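Local coordinates for surface presentation of antigens protein SpaO (Salmonella typhimurium, PDB 4YX1) that serves, through this C-terminal SPOA2 domain, in the sorting platform of a type III secretion system needed for bacterial entry into mammalian cells, at residues N51-Q56 with G62-E67. Residues are numbered along the deposited sequence; the frame is centred on the assembly and turned at random.
Sequences NGELVQ and GVEIHE
Torsions on both sides bring Glu53 and His66 together. The Glu53 chain is fully extended, with CG opposite the backbone N (chi1 174°). His66 CG lies beside its own backbone N (chi1 -75°), and the turn of the ring (chi2 -62°) points NE2 at the carboxylate. His66 NE2 donates to Glu53 OE1 at 2.9 Å, close to the ring plane. The oxygen uses its anti lone pair, and ring and carboxylate are nearly coplanar. Glu64 lies alongside Glu53 and points the same way, so the two carboxylates come near: Glu53 OE1 to Glu64 OE1 is 3.6 Å. This proximity probably favours a positively charged His66. Val55 CG2 packs on Glu64 CB at 3.8 Å on the same face.

The backbones form an antiparallel hairpin. Glu53 pairs with Glu64, and Val55 with Gly62, each through two hydrogen bonds. A classic beta bulge follows, where His66 and Glu67 both face Asn51. Asn51 O takes two N-H groups, from His66 N at 2.9 Å and Glu67 N at 3.2 Å. Asn51 N returns a bond to Glu67 O. Beside the bulge Gly52 lies close against the partner strand, its CA 3.0 Å from Glu64 O.

The other face carries Leu54 and Val63, which both touch Val40 of strand 40-44. Gly52 is also hydrogen-bonded through its backbone to Val40, so strand 47-56 lies between strand 40-44 and its hairpin partner 61-65. The outer edge of 61-65 pairs antiparallel with a strand of the second subunit, so the sheet continues across the dimer.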
ATOM      1  N   ASN A  51      -8.393   8.406   1.358  1.00  9.54           N
ATOM      2  CA  ASN A  51      -7.314   8.320   0.406  1.00 10.20           C
ATOM      3  C   ASN A  51      -6.532   9.604   0.363  1.00  8.27           C
ATOM      4  O   ASN A  51      -6.979  10.656   0.838  1.00  8.74           O
ATOM      5  CB  ASN A  51      -7.827   7.968  -0.984  1.00 14.13           C
ATOM      6  CG  ASN A  51      -8.833   8.960  -1.495  1.00 16.70           C
ATOM      7  OD1 ASN A  51      -8.502  10.118  -1.737  1.00 18.50           O
ATOM      8  ND2 ASN A  51     -10.073   8.512  -1.674  1.00 18.57           N
ATOM      9  N   GLY A  52      -5.348   9.504  -0.197  1.00  8.26           N
ATOM     10  CA  GLY A  52      -4.454  10.625  -0.226  1.00  8.07           C
ATOM     11  C   GLY A  52      -3.369  10.437  -1.252  1.00  8.15           C
ATOM     12  O   GLY A  52      -3.442   9.575  -2.130  1.00 10.13           O
ATOM     13  N   GLU A  53      -2.342  11.255  -1.116  1.00  8.48           N
ATOM     14  CA  GLU A  53      -1.295  11.362  -2.099  1.00  8.79           C
ATOM     15  C   GLU A  53       0.032  11.165  -1.421  1.00  7.31           C
ATOM     16  O   GLU A  53       0.259  11.694  -0.342  1.00  7.66           O
ATOM     17  CB  GLU A  53      -1.385  12.724  -2.770  1.00 10.45           C
ATOM     18  CG  GLU A  53      -0.276  13.044  -3.728  1.00 12.55           C
ATOM     19  CD  GLU A  53      -0.495  14.369  -4.418  1.00 13.51           C
ATOM     20  OE1 GLU A  53      -1.538  15.013  -4.200  1.00 14.32           O
ATOM     21  OE2 GLU A  53       0.378  14.771  -5.195  1.00 13.66           O
ATOM     22  N   LEU A  54       0.901  10.382  -2.043  1.00  7.88           N
ATOM     23  CA  LEU A  54       2.222  10.157  -1.492  1.00  9.57           C
ATOM     24  C   LEU A  54       3.080  11.423  -1.612  1.00  9.62           C
ATOM     25  O   LEU A  54       3.123  12.060  -2.669  1.00 11.99           O
ATOM     26  CB  LEU A  54       2.873   8.975  -2.201  1.00 11.34           C
ATOM     27  CG  LEU A  54       4.079   8.309  -1.558  1.00 13.37           C
ATOM     28  CD1 LEU A  54       3.690   7.696  -0.237  1.00 13.57           C
ATOM     29  CD2 LEU A  54       4.601   7.255  -2.504  1.00 14.32           C
ATOM     30  N   VAL A  55       3.741  11.784  -0.516  1.00  7.77           N
ATOM     31  CA  VAL A  55       4.577  12.987  -0.448  1.00  9.10           C
ATOM     32  C   VAL A  55       5.928  12.614   0.133  1.00  9.37           C
ATOM     33  O   VAL A  55       6.001  11.806   1.055  1.00 11.88           O
ATOM     34  CB  VAL A  55       3.922  14.076   0.434  1.00 12.25           C
ATOM     35  CG1 VAL A  55       4.874  15.248   0.697  1.00 14.88           C
ATOM     36  CG2 VAL A  55       2.622  14.555  -0.193  1.00 14.10           C
ATOM     37  N   GLN A  56       7.002  13.171  -0.410  1.00 10.04           N
ATOM     38  CA  GLN A  56       8.298  13.029   0.239  1.00 12.08           C
ATOM     39  C   GLN A  56       8.464  14.147   1.244  1.00 11.49           C
ATOM     40  O   GLN A  56       8.505  15.322   0.874  1.00 13.27           O
ATOM     41  CB  GLN A  56       9.444  13.069  -0.769  1.00 15.57           C
ATOM     42  CG  GLN A  56      10.812  13.102  -0.094  1.00 18.58           C
ATOM     43  CD  GLN A  56      11.184  11.783   0.529  1.00 23.04           C
ATOM     44  OE1 GLN A  56      11.455  10.806  -0.173  1.00 26.43           O
ATOM     45  NE2 GLN A  56      11.192  11.741   1.851  1.00 23.77           N
ATOM     46  N   GLY A  62       5.220  10.561   3.384  1.00 10.09           N
ATOM     47  CA  GLY A  62       3.987  10.869   4.061  1.00  9.90           C
ATOM     48  C   GLY A  62       2.815  10.657   3.134  1.00  9.26           C
ATOM     49  O   GLY A  62       2.981  10.473   1.934  1.00  8.77           O
ATOM     50  N   VAL A  63       1.617  10.691   3.705  1.00  8.56           N
ATOM     51  CA  VAL A  63       0.404  10.650   2.907  1.00  8.82           C
ATOM     52  C   VAL A  63      -0.396  11.912   3.191  1.00  9.09           C
ATOM     53  O   VAL A  63      -0.836  12.146   4.315  1.00  9.63           O
ATOM     54  CB  VAL A  63      -0.441   9.395   3.192  1.00 10.38           C
ATOM     55  CG1 VAL A  63      -1.727   9.436   2.375  1.00 10.66           C
ATOM     56  CG2 VAL A  63       0.365   8.146   2.875  1.00 12.50           C
ATOM     57  N   GLU A  64      -0.543  12.740   2.162  1.00  8.23           N
ATOM     58  CA  GLU A  64      -1.368  13.931   2.227  1.00  8.64           C
ATOM     59  C   GLU A  64      -2.819  13.532   2.010  1.00  8.45           C
ATOM     60  O   GLU A  64      -3.170  13.078   0.931  1.00 10.09           O
ATOM     61  CB  GLU A  64      -0.914  14.932   1.164  1.00  8.64           C
ATOM     62  CG  GLU A  64      -1.763  16.194   1.118  1.00 10.21           C
ATOM     63  CD  GLU A  64      -1.485  17.030  -0.112  1.00 13.33           C
ATOM     64  OE1 GLU A  64      -0.750  16.556  -1.005  1.00 17.61           O
ATOM     65  OE2 GLU A  64      -2.008  18.155  -0.194  1.00 13.54           O
ATOM     66  N   ILE A  65      -3.661  13.684   3.024  1.00  8.54           N
ATOM     67  CA  ILE A  65      -5.044  13.215   2.909  1.00  9.90           C
ATOM     68  C   ILE A  65      -5.843  14.110   1.959  1.00 10.34           C
ATOM     69  O   ILE A  65      -5.811  15.339   2.060  1.00 11.88           O
ATOM     70  CB  ILE A  65      -5.744  13.176   4.284  1.00 11.60           C
ATOM     71  CG1 ILE A  65      -4.954  12.314   5.274  1.00 12.58           C
ATOM     72  CG2 ILE A  65      -7.200  12.692   4.155  1.00 13.14           C
ATOM     73  CD1 ILE A  65      -4.857  10.884   4.874  1.00 13.98           C
ATOM     74  N   HIS A  66      -6.554  13.500   1.025  1.00 10.93           N
ATOM     75  CA  HIS A  66      -7.451  14.264   0.169  1.00 13.11           C
ATOM     76  C   HIS A  66      -8.913  14.014   0.517  1.00 13.76           C
ATOM     77  O   HIS A  66      -9.762  14.856   0.250  1.00 16.44           O
ATOM     78  CB  HIS A  66      -7.176  13.945  -1.299  1.00 14.56           C
ATOM     79  CG  HIS A  66      -5.926  14.589  -1.814  1.00 17.08           C
ATOM     80  ND1 HIS A  66      -5.771  15.958  -1.866  1.00 20.00           N
ATOM     81  CD2 HIS A  66      -4.766  14.062  -2.266  1.00 18.82           C
ATOM     82  CE1 HIS A  66      -4.572  16.245  -2.341  1.00 20.53           C
ATOM     83  NE2 HIS A  66      -3.942  15.112  -2.592  1.00 19.37           N
ATOM     84  N   GLU A  67      -9.207  12.877   1.137  1.00 13.39           N
ATOM     85  CA  GLU A  67     -10.569  12.579   1.548  1.00 15.63           C
ATOM     86  C   GLU A  67     -10.582  11.575   2.686  1.00 14.02           C
ATOM     87  O   GLU A  67      -9.930  10.542   2.608  1.00 11.83           O
ATOM     88  CB  GLU A  67     -11.373  12.048   0.358  1.00 20.54           C
ATOM     89  CG  GLU A  67     -12.818  11.719   0.652  1.00 25.54           C
ATOM     90  CD  GLU A  67     -13.546  11.233  -0.587  1.00 29.85           C
ATOM     91  OE1 GLU A  67     -12.865  10.910  -1.587  1.00 31.33           O
ATOM     92  OE2 GLU A  67     -14.791  11.170  -0.565  1.00 31.76           O
TER